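Local coordinates for uncharacterized protein YfeY (Escherichia coli, PDB 2QZB) that is of unknown function but belongs to the DUF1131 family and is probably made as a signal-bearing lipoprotein, consistent with a place in the cell envelope, at residues T14-T28 against T78-D92. Residues are numbered along the deposited sequence; the frame is centred on the assembly and turned at random.
Sequences TKVSEQGVGELTAST and TISRIDVLDSDIPAD
V21 of a two-stranded beta hairpin, 16-17 with 20-21, packs on I82 and V84 of strand 81-84, so the hairpin lies over one face of the large antiparallel sheet. This is the tight part. CG2 of V21 meets I82 CD1 at 3.7 Å and also touches V84 CG2. V84 CG2 meets V16 CG2 at 3.9 Å, the two valines pointing opposite ways as they pass, and I89 CG2 touches V16 CG2 and V21 CG1. The branched methyls of these residues fill a buried apolar layer, which M70 and W164 from the flanking strands join. Beside it, I79 CD1 reaches T28 CB at 3.6 Å and L24 CD2.

V16 is also bridged to A91 in the parallel pattern: V16 N donates to P90 O (3.0 Å) and D92 N to V16 O (2.8 Å). Outward from this bridge the contact loosens toward solvent. K15, extended beyond CG, passes its methylenes alongside P90 CG, while S17 CB touches D92 OD2. S17 OG suits the tight turn to G20, accepting from Q19 N in an ST turn and donating to Q19 OE1. Replacing S17 with alanine removes both bonds, and the side-chain amide of Q19 is likely to be set free to turn. G20 suits its place because, at phi 146°, a CB would jam against the preceding carbonyl O and run into L24 O.

At the far end, I79 N donates to T28 O at 3.0 Å, and T78 OG1, placed anti to its own N (chi1 178°), donates to A26 O at 2.7 Å, tilted 29° from the carbonyl plane.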
ATOM      1  N   THR A  14      -2.512   9.630 -11.721  1.00 36.36           N
ATOM      2  CA  THR A  14      -2.960   8.771 -10.589  1.00 35.54           C
ATOM      3  C   THR A  14      -2.023   8.843  -9.386  1.00 34.59           C
ATOM      4  O   THR A  14      -0.826   8.513  -9.476  1.00 33.39           O
ATOM      5  CB  THR A  14      -3.107   7.320 -11.040  1.00 36.70           C
ATOM      6  OG1 THR A  14      -3.965   7.283 -12.193  1.00 39.07           O
ATOM      7  CG2 THR A  14      -3.689   6.430  -9.908  1.00 35.26           C
ATOM      8  N   LYS A  15      -2.591   9.265  -8.255  1.00 32.82           N
ATOM      9  CA  LYS A  15      -1.890   9.238  -6.978  1.00 31.47           C
ATOM     10  C   LYS A  15      -2.756   8.647  -5.857  1.00 30.03           C
ATOM     11  O   LYS A  15      -4.002   8.714  -5.886  1.00 28.57           O
ATOM     12  CB  LYS A  15      -1.466  10.637  -6.542  1.00 31.90           C
ATOM     13  CG  LYS A  15      -0.701  11.460  -7.570  1.00 36.10           C
ATOM     14  CD  LYS A  15       0.188  12.456  -6.850  1.00 40.81           C
ATOM     15  CE  LYS A  15       0.994  13.310  -7.838  1.00 45.38           C
ATOM     16  NZ  LYS A  15       2.060  14.074  -7.120  1.00 48.09           N
ATOM     17  N   VAL A  16      -2.075   8.120  -4.854  1.00 27.46           N
ATOM     18  CA  VAL A  16      -2.719   7.814  -3.596  1.00 27.78           C
ATOM     19  C   VAL A  16      -2.976   9.108  -2.814  1.00 27.89           C
ATOM     20  O   VAL A  16      -2.070   9.914  -2.599  1.00 26.74           O
ATOM     21  CB  VAL A  16      -1.845   6.865  -2.764  1.00 26.86           C
ATOM     22  CG1 VAL A  16      -2.649   6.207  -1.664  1.00 28.02           C
ATOM     23  CG2 VAL A  16      -1.192   5.812  -3.693  1.00 26.89           C
ATOM     24  N   SER A  17      -4.223   9.291  -2.387  1.00 28.63           N
ATOM     25  CA  SER A  17      -4.628  10.465  -1.607  1.00 28.80           C
ATOM     26  C   SER A  17      -5.526   9.994  -0.482  1.00 28.90           C
ATOM     27  O   SER A  17      -5.893   8.831  -0.448  1.00 29.03           O
ATOM     28  CB  SER A  17      -5.394  11.441  -2.498  1.00 28.74           C
ATOM     29  OG  SER A  17      -6.715  10.941  -2.826  1.00 30.52           O
ATOM     30  N   GLU A  18      -5.900  10.899   0.424  1.00 29.19           N
ATOM     31  CA  GLU A  18      -6.858  10.603   1.497  1.00 30.12           C
ATOM     32  C   GLU A  18      -8.125   9.896   1.015  1.00 30.38           C
ATOM     33  O   GLU A  18      -8.665   9.072   1.749  1.00 30.83           O
ATOM     34  CB  GLU A  18      -7.275  11.893   2.230  1.00 30.70           C
ATOM     35  CG  GLU A  18      -6.146  12.590   2.974  1.00 32.32           C
ATOM     36  CD  GLU A  18      -5.451  11.658   3.937  1.00 37.23           C
ATOM     37  OE1 GLU A  18      -6.060  11.257   4.954  1.00 40.45           O
ATOM     38  OE2 GLU A  18      -4.300  11.305   3.667  1.00 38.39           O
ATOM     39  N   GLN A  19      -8.570  10.231  -0.197  1.00 31.06           N
ATOM     40  CA  GLN A  19      -9.787   9.694  -0.833  1.00 33.30           C
ATOM     41  C   GLN A  19      -9.662   8.363  -1.582  1.00 32.24           C
ATOM     42  O   GLN A  19     -10.671   7.755  -1.922  1.00 33.79           O
ATOM     43  CB  GLN A  19     -10.359  10.698  -1.836  1.00 34.21           C
ATOM     44  CG  GLN A  19     -10.414  12.145  -1.356  1.00 39.66           C
ATOM     45  CD  GLN A  19      -9.081  12.901  -1.565  1.00 46.72           C
ATOM     46  OE1 GLN A  19      -8.471  12.847  -2.649  1.00 51.49           O
ATOM     47  NE2 GLN A  19      -8.646  13.628  -0.536  1.00 46.87           N
ATOM     48  N   GLY A  20      -8.454   7.929  -1.896  1.00 31.66           N
ATOM     49  CA  GLY A  20      -8.290   6.660  -2.601  1.00 30.93           C
ATOM     50  C   GLY A  20      -7.120   6.712  -3.554  1.00 30.41           C
ATOM     51  O   GLY A  20      -6.140   7.394  -3.300  1.00 29.95           O
ATOM     52  N   VAL A  21      -7.229   5.956  -4.631  1.00 30.16           N
ATOM     53  CA  VAL A  21      -6.166   5.820  -5.622  1.00 29.28           C
ATOM     54  C   VAL A  21      -6.848   6.172  -6.922  1.00 30.20           C
ATOM     55  O   VAL A  21      -7.698   5.428  -7.405  1.00 30.33           O
ATOM     56  CB  VAL A  21      -5.579   4.414  -5.632  1.00 28.06           C
ATOM     57  CG1 VAL A  21      -4.470   4.283  -6.694  1.00 27.71           C
ATOM     58  CG2 VAL A  21      -5.040   4.061  -4.238  1.00 27.96           C
ATOM     59  N   GLY A  22      -6.533   7.348  -7.455  1.00 31.49           N
ATOM     60  CA  GLY A  22      -7.220   7.848  -8.662  1.00 32.77           C
ATOM     61  C   GLY A  22      -8.710   7.956  -8.384  1.00 34.20           C
ATOM     62  O   GLY A  22      -9.123   8.685  -7.494  1.00 34.83           O
ATOM     63  N   GLU A  23      -9.523   7.203  -9.114  1.00 34.23           N
ATOM     64  CA  GLU A  23     -10.967   7.241  -8.905  1.00 35.11           C
ATOM     65  C   GLU A  23     -11.461   6.034  -8.091  1.00 34.46           C
ATOM     66  O   GLU A  23     -12.651   5.851  -7.881  1.00 34.64           O
ATOM     67  CB  GLU A  23     -11.700   7.370 -10.252  1.00 36.01           C
ATOM     68  CG  GLU A  23     -11.042   8.360 -11.271  1.00 40.86           C
ATOM     69  CD  GLU A  23     -11.015   9.849 -10.818  1.00 49.50           C
ATOM     70  OE1 GLU A  23     -11.663  10.688 -11.488  1.00 51.18           O
ATOM     71  OE2 GLU A  23     -10.330  10.204  -9.816  1.00 53.11           O
ATOM     72  N   LEU A  24     -10.532   5.217  -7.612  1.00 33.63           N
ATOM     73  CA  LEU A  24     -10.853   4.136  -6.679  1.00 32.23           C
ATOM     74  C   LEU A  24     -10.992   4.739  -5.274  1.00 32.97           C
ATOM     75  O   LEU A  24     -10.058   5.333  -4.760  1.00 32.50           O
ATOM     76  CB  LEU A  24      -9.763   3.080  -6.697  1.00 30.70           C
ATOM     77  CG  LEU A  24      -9.467   2.356  -8.010  1.00 31.02           C
ATOM     78  CD1 LEU A  24      -8.172   1.589  -7.894  1.00 28.30           C
ATOM     79  CD2 LEU A  24     -10.608   1.384  -8.372  1.00 28.79           C
ATOM     80  N   THR A  25     -12.184   4.620  -4.695  1.00 33.69           N
ATOM     81  CA  THR A  25     -12.528   5.285  -3.433  1.00 34.40           C
ATOM     82  C   THR A  25     -13.313   4.331  -2.542  1.00 34.35           C
ATOM     83  O   THR A  25     -13.572   3.162  -2.908  1.00 32.33           O
ATOM     84  CB  THR A  25     -13.327   6.645  -3.623  1.00 35.36           C
ATOM     85  OG1 THR A  25     -14.697   6.382  -3.960  1.00 37.87           O
ATOM     86  CG2 THR A  25     -12.707   7.561  -4.679  1.00 34.47           C
ATOM     87  N   ALA A  26     -13.662   4.816  -1.352  1.00 34.68           N
ATOM     88  CA  ALA A  26     -14.474   4.044  -0.415  1.00 35.38           C
ATOM     89  C   ALA A  26     -15.861   3.745  -1.012  1.00 35.94           C
ATOM     90  O   ALA A  26     -16.503   2.776  -0.622  1.00 36.51           O
ATOM     91  CB  ALA A  26     -14.615   4.778   0.912  1.00 35.58           C
ATOM     92  N   SER A  27     -16.328   4.556  -1.951  1.00 36.63           N
ATOM     93  CA  SER A  27     -17.652   4.264  -2.546  1.00 38.02           C
ATOM     94  C   SER A  27     -17.594   3.353  -3.785  1.00 38.00           C
ATOM     95  O   SER A  27     -18.637   2.934  -4.301  1.00 38.51           O
ATOM     96  CB  SER A  27     -18.454   5.541  -2.819  1.00 38.78           C
ATOM     97  OG  SER A  27     -17.636   6.587  -3.329  1.00 41.60           O
ATOM     98  N   THR A  28     -16.381   3.037  -4.253  1.00 36.66           N
ATOM     99  CA  THR A  28     -16.217   2.129  -5.371  1.00 35.26           C
ATOM    100  C   THR A  28     -16.602   0.695  -5.008  1.00 34.60           C
ATOM    101  O   THR A  28     -16.026   0.105  -4.116  1.00 34.86           O
ATOM    102  CB  THR A  28     -14.798   2.196  -5.963  1.00 35.22           C
ATOM    103  OG1 THR A  28     -14.442   3.567  -6.203  1.00 32.48           O
ATOM    104  CG2 THR A  28     -14.756   1.428  -7.280  1.00 34.13           C
ATOM    105  N   THR A  78     -17.300  -3.255  -0.568  1.00 37.05           N
ATOM    106  CA  THR A  78     -16.985  -1.982  -1.196  1.00 35.73           C
ATOM    107  C   THR A  78     -15.502  -1.819  -0.879  1.00 33.85           C
ATOM    108  O   THR A  78     -14.998  -2.538  -0.033  1.00 33.90           O
ATOM    109  CB  THR A  78     -17.926  -0.860  -0.654  1.00 36.85           C
ATOM    110  OG1 THR A  78     -17.587   0.414  -1.225  1.00 38.52           O
ATOM    111  CG2 THR A  78     -17.850  -0.762   0.839  1.00 34.65           C
ATOM    112  N   ILE A  79     -14.767  -0.978  -1.596  1.00 32.70           N
ATOM    113  CA  ILE A  79     -13.308  -0.957  -1.401  1.00 30.63           C
ATOM    114  C   ILE A  79     -12.935  -0.378  -0.046  1.00 29.72           C
ATOM    115  O   ILE A  79     -13.300   0.743   0.240  1.00 29.78           O
ATOM    116  CB  ILE A  79     -12.562  -0.141  -2.521  1.00 30.81           C
ATOM    117  CG1 ILE A  79     -12.682  -0.856  -3.872  1.00 30.33           C
ATOM    118  CG2 ILE A  79     -11.086  -0.001  -2.160  1.00 28.96           C
ATOM    119  CD1 ILE A  79     -12.172  -0.026  -5.081  1.00 30.93           C
ATOM    120  N   SER A  80     -12.190  -1.127   0.760  1.00 29.58           N
ATOM    121  CA  SER A  80     -11.745  -0.638   2.065  1.00 29.83           C
ATOM    122  C   SER A  80     -10.214  -0.527   2.259  1.00 28.35           C
ATOM    123  O   SER A  80      -9.754   0.062   3.243  1.00 26.77           O
ATOM    124  CB  SER A  80     -12.328  -1.519   3.159  1.00 30.18           C
ATOM    125  OG  SER A  80     -11.812  -2.807   3.015  1.00 31.99           O
ATOM    126  N   ARG A  81      -9.442  -1.088   1.320  1.00 25.71           N
ATOM    127  CA  ARG A  81      -7.972  -1.042   1.356  1.00 24.13           C
ATOM    128  C   ARG A  81      -7.438  -1.239  -0.065  1.00 24.10           C
ATOM    129  O   ARG A  81      -8.026  -2.044  -0.851  1.00 21.85           O
ATOM    130  CB  ARG A  81      -7.404  -2.125   2.278  1.00 23.53           C
ATOM    131  CG  ARG A  81      -5.844  -2.204   2.331  1.00 23.79           C
ATOM    132  CD  ARG A  81      -5.325  -3.252   3.306  1.00 25.44           C
ATOM    133  NE  ARG A  81      -3.902  -3.506   3.130  1.00 27.51           N
ATOM    134  CZ  ARG A  81      -3.097  -4.091   4.017  1.00 31.17           C
ATOM    135  NH1 ARG A  81      -1.813  -4.283   3.723  1.00 28.56           N
ATOM    136  NH2 ARG A  81      -3.565  -4.507   5.193  1.00 31.96           N
ATOM    137  N   ILE A  82      -6.362  -0.501  -0.396  1.00 22.63           N
ATOM    138  CA  ILE A  82      -5.638  -0.656  -1.695  1.00 22.50           C
ATOM    139  C   ILE A  82      -4.167  -0.596  -1.357  1.00 23.11           C
ATOM    140  O   ILE A  82      -3.711   0.401  -0.757  1.00 23.36           O
ATOM    141  CB  ILE A  82      -5.943   0.474  -2.703  1.00 22.48           C
ATOM    142  CG1 ILE A  82      -7.451   0.570  -2.985  1.00 21.91           C
ATOM    143  CG2 ILE A  82      -5.133   0.261  -4.048  1.00 22.44           C
ATOM    144  CD1 ILE A  82      -7.965   1.967  -3.435  1.00 22.70           C
ATOM    145  N   ASP A  83      -3.440  -1.667  -1.658  1.00 22.00           N
ATOM    146  CA  ASP A  83      -1.980  -1.648  -1.562  1.00 23.29           C
ATOM    147  C   ASP A  83      -1.383  -1.333  -2.943  1.00 22.94           C
ATOM    148  O   ASP A  83      -1.753  -1.970  -3.926  1.00 23.52           O
ATOM    149  CB  ASP A  83      -1.479  -2.997  -1.091  1.00 23.42           C
ATOM    150  CG  ASP A  83      -2.066  -3.398   0.274  1.00 28.35           C
ATOM    151  OD1 ASP A  83      -1.397  -4.143   1.000  1.00 32.91           O
ATOM    152  OD2 ASP A  83      -3.200  -2.976   0.600  1.00 33.42           O
ATOM    153  N   VAL A  84      -0.502  -0.347  -3.021  1.00 22.60           N
ATOM    154  CA  VAL A  84       0.028   0.095  -4.306  1.00 21.92           C
ATOM    155  C   VAL A  84       1.463  -0.373  -4.368  1.00 23.23           C
ATOM    156  O   VAL A  84       2.255  -0.121  -3.449  1.00 23.24           O
ATOM    157  CB  VAL A  84      -0.092   1.618  -4.534  1.00 23.08           C
ATOM    158  CG1 VAL A  84       0.498   2.043  -5.929  1.00 21.46           C
ATOM    159  CG2 VAL A  84      -1.548   2.058  -4.471  1.00 20.54           C
ATOM    160  N   LEU A  85       1.799  -1.085  -5.426  1.00 23.17           N
ATOM    161  CA  LEU A  85       3.183  -1.512  -5.630  1.00 24.81           C
ATOM    162  C   LEU A  85       3.775  -0.947  -6.921  1.00 26.43           C
ATOM    163  O   LEU A  85       4.950  -1.144  -7.211  1.00 27.86           O
ATOM    164  CB  LEU A  85       3.248  -3.035  -5.651  1.00 25.39           C
ATOM    165  CG  LEU A  85       2.687  -3.765  -4.417  1.00 24.32           C
ATOM    166  CD1 LEU A  85       1.182  -4.036  -4.454  1.00 26.11           C
ATOM    167  CD2 LEU A  85       3.367  -5.064  -4.337  1.00 31.28           C
ATOM    168  N   ASP A  86       2.940  -0.281  -7.700  1.00 27.51           N
ATOM    169  CA  ASP A  86       3.307   0.339  -8.976  1.00 29.47           C
ATOM    170  C   ASP A  86       4.134   1.584  -8.692  1.00 30.42           C
ATOM    171  O   ASP A  86       3.645   2.553  -8.050  1.00 28.54           O
ATOM    172  CB  ASP A  86       2.040   0.745  -9.716  1.00 29.71           C
ATOM    173  CG  ASP A  86       2.295   1.237 -11.141  1.00 32.21           C
ATOM    174  OD1 ASP A  86       3.456   1.513 -11.543  1.00 32.57           O
ATOM    175  OD2 ASP A  86       1.289   1.353 -11.864  1.00 32.79           O
ATOM    176  N   SER A  87       5.387   1.559  -9.165  1.00 30.88           N
ATOM    177  CA  SER A  87       6.318   2.635  -8.836  1.00 32.58           C
ATOM    178  C   SER A  87       5.884   3.929  -9.505  1.00 32.10           C
ATOM    179  O   SER A  87       6.250   5.000  -9.054  1.00 33.12           O
ATOM    180  CB  SER A  87       7.759   2.254  -9.217  1.00 33.41           C
ATOM    181  OG  SER A  87       7.816   2.031 -10.617  1.00 35.10           O
ATOM    182  N   ASP A  88       5.079   3.822 -10.561  1.00 31.60           N
ATOM    183  CA  ASP A  88       4.510   4.973 -11.239  1.00 31.59           C
ATOM    184  C   ASP A  88       3.365   5.696 -10.520  1.00 31.01           C
ATOM    185  O   ASP A  88       2.898   6.733 -10.998  1.00 31.40           O
ATOM    186  CB  ASP A  88       4.025   4.589 -12.639  1.00 32.29           C
ATOM    187  CG  ASP A  88       5.136   3.990 -13.501  1.00 35.86           C
ATOM    188  OD1 ASP A  88       4.857   2.982 -14.204  1.00 35.84           O
ATOM    189  OD2 ASP A  88       6.272   4.532 -13.441  1.00 36.89           O
ATOM    190  N   ILE A  89       2.897   5.168  -9.399  1.00 29.30           N
ATOM    191  CA  ILE A  89       1.829   5.858  -8.658  1.00 28.13           C
ATOM    192  C   ILE A  89       2.412   6.356  -7.347  1.00 27.46           C
ATOM    193  O   ILE A  89       2.666   5.553  -6.459  1.00 26.92           O
ATOM    194  CB  ILE A  89       0.643   4.876  -8.382  1.00 28.62           C
ATOM    195  CG1 ILE A  89       0.144   4.308  -9.722  1.00 28.23           C
ATOM    196  CG2 ILE A  89      -0.486   5.548  -7.534  1.00 26.90           C
ATOM    197  CD1 ILE A  89      -0.919   3.284  -9.584  1.00 31.97           C
ATOM    198  N   PRO A  90       2.608   7.674  -7.211  1.00 27.42           N
ATOM    199  CA  PRO A  90       3.117   8.173  -5.942  1.00 27.88           C
ATOM    200  C   PRO A  90       1.963   8.497  -4.980  1.00 27.60           C
ATOM    201  O   PRO A  90       0.809   8.529  -5.385  1.00 27.33           O
ATOM    202  CB  PRO A  90       3.865   9.454  -6.361  1.00 29.03           C
ATOM    203  CG  PRO A  90       2.965  10.017  -7.559  1.00 28.39           C
ATOM    204  CD  PRO A  90       2.292   8.767  -8.160  1.00 27.68           C
ATOM    205  N   ALA A  91       2.282   8.695  -3.706  1.00 28.23           N
ATOM    206  CA  ALA A  91       1.362   9.282  -2.759  1.00 28.65           C
ATOM    207  C   ALA A  91       1.341  10.794  -2.984  1.00 29.35           C
ATOM    208  O   ALA A  91       2.316  11.360  -3.455  1.00 30.02           O
ATOM    209  CB  ALA A  91       1.799   8.951  -1.326  1.00 28.11           C
ATOM    210  N   ASP A  92       0.254  11.464  -2.640  1.00 29.27           N
ATOM    211  CA  ASP A  92       0.214  12.904  -2.854  1.00 30.81           C
ATOM    212  C   ASP A  92       1.022  13.635  -1.747  1.00 31.13           C
ATOM    213  O   ASP A  92       1.221  14.841  -1.803  1.00 31.62           O
ATOM    214  CB  ASP A  92      -1.226  13.407  -3.010  1.00 30.63           C
ATOM    215  CG  ASP A  92      -1.994  13.362  -1.727  1.00 31.29           C
ATOM    216  OD1 ASP A  92      -1.435  12.931  -0.704  1.00 35.86           O
ATOM    217  OD2 ASP A  92      -3.166  13.776  -1.726  1.00 34.38           O
TER
HETATM  218  O   HOH W   1       3.104  13.367  -5.077  1.00 38.64           O